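Local coordinates for 3-hydroxyisobutyrate dehydrogenase family protein (Geobacter sulfurreducens, PDB 3PDU), which is an NADP+-binding beta-hydroxyacid dehydrogenase with succinic semialdehyde reductase activity, probably forming gamma-hydroxybutyrate, at residues Gln47-Ser50 with Pro51-Cys55. Residues are numbered along the deposited sequence; the frame is centred on the assembly and turned at random.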
# COMPACT_ATOMS: atom_id res chain seq x y z
N GLN A 47 28.55 -6.94 38.37
CA GLN A 47 28.86 -6.71 36.96
C GLN A 47 29.80 -7.79 36.44
O GLN A 47 30.75 -8.16 37.12
CB GLN A 47 29.50 -5.33 36.76
CG GLN A 47 29.73 -4.96 35.30
CD GLN A 47 30.32 -3.58 35.15
OE1 GLN A 47 30.53 -2.88 36.15
NE2 GLN A 47 30.58 -3.18 33.91
N ALA A 48 29.54 -8.28 35.23
CA ALA A 48 30.43 -9.24 34.57
C ALA A 48 31.04 -8.65 33.31
O ALA A 48 30.53 -7.67 32.78
CB ALA A 48 29.69 -10.54 34.25
N SER A 49 32.11 -9.27 32.82
CA SER A 49 32.85 -8.74 31.67
C SER A 49 32.39 -9.25 30.30
O SER A 49 32.75 -8.66 29.29
CB SER A 49 34.35 -9.02 31.83
OG SER A 49 34.86 -8.33 32.96
N SER A 50 31.62 -10.33 30.27
CA SER A 50 31.12 -10.86 29.00
C SER A 50 29.92 -11.78 29.18
O SER A 50 29.65 -12.27 30.28
CB SER A 50 32.23 -11.64 28.29
OG SER A 50 32.53 -12.82 29.02
N PRO A 51 29.19 -12.03 28.09
CA PRO A 51 28.09 -12.99 28.16
C PRO A 51 28.60 -14.37 28.59
O PRO A 51 27.93 -15.07 29.34
CB PRO A 51 27.56 -13.01 26.72
CG PRO A 51 27.92 -11.66 26.17
CD PRO A 51 29.27 -11.36 26.77
N ALA A 52 29.79 -14.74 28.11
CA ALA A 52 30.39 -16.03 28.46
C ALA A 52 30.59 -16.15 29.97
O ALA A 52 30.28 -17.18 30.56
CB ALA A 52 31.73 -16.23 27.72
N GLU A 53 31.08 -15.09 30.59
CA GLU A 53 31.28 -15.09 32.03
C GLU A 53 29.96 -15.25 32.77
O GLU A 53 29.87 -15.98 33.76
CB GLU A 53 31.99 -13.82 32.51
CG GLU A 53 32.25 -13.80 34.01
CD GLU A 53 32.65 -12.44 34.56
OE1 GLU A 53 33.24 -11.64 33.80
OE2 GLU A 53 32.37 -12.17 35.75
N VAL A 54 28.92 -14.58 32.29
CA VAL A 54 27.61 -14.69 32.93
C VAL A 54 27.08 -16.13 32.84
O VAL A 54 26.63 -16.71 33.83
CB VAL A 54 26.61 -13.72 32.31
CG1 VAL A 54 25.21 -13.93 32.92
CG2 VAL A 54 27.07 -12.26 32.52
N CYS A 55 27.12 -16.70 31.64
CA CYS A 55 26.48 -18.00 31.40
C CYS A 55 27.25 -19.17 32.02
O CYS A 55 26.69 -20.24 32.27
CB CYS A 55 26.25 -18.23 29.91
SG CYS A 55 25.01 -17.10 29.21
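Glu53 lays the face of its carboxylate over the methyl of Ala48, with Glu53 OE2 3.5 Å from Ala48 CB, and reaches on to the backbone of the next residue. There Glu53 OE1 accepts from Ser49 N at 2.8 Å; the bond is nearly straight (169°), but the N-H arrives from above the carboxylate plane, off this same face. The reach comes from an extended chain, with CG anti to the backbone N (chi1 -178°), running back along the entrance of helix 51-57. Ser50 is the N-cap. Ser50 OG, swung between its own backbone N and carbonyl carbon, accepts from Glu53 N at 3.1 Å, while Ser50 O takes the N-H of Val54 as the first helical turn closes. Glu53, the third residue of the helix, thus gives its amide to the cap and takes the amide of Ser49, one residue ahead of the N-cap, so the classic capping box is not formed. Val54 CG2 also packs on Ala48 CB at 3.6 Å, and both side chains touch Thr28 of strand 27-30, seating the strand-to-helix turn on the Rossmann-type sheet. Without the carboxylate, an alanine in place of Glu53 is likely to cost Ser49 N this acceptor and to lose the cover over one side of the Ala48 methyl. Glu53 OE2 makes a long, weak ion pair with Arg46; the negative charge, sitting at the N-terminal end of the helix, probably also interacts favourably with the helix dipole.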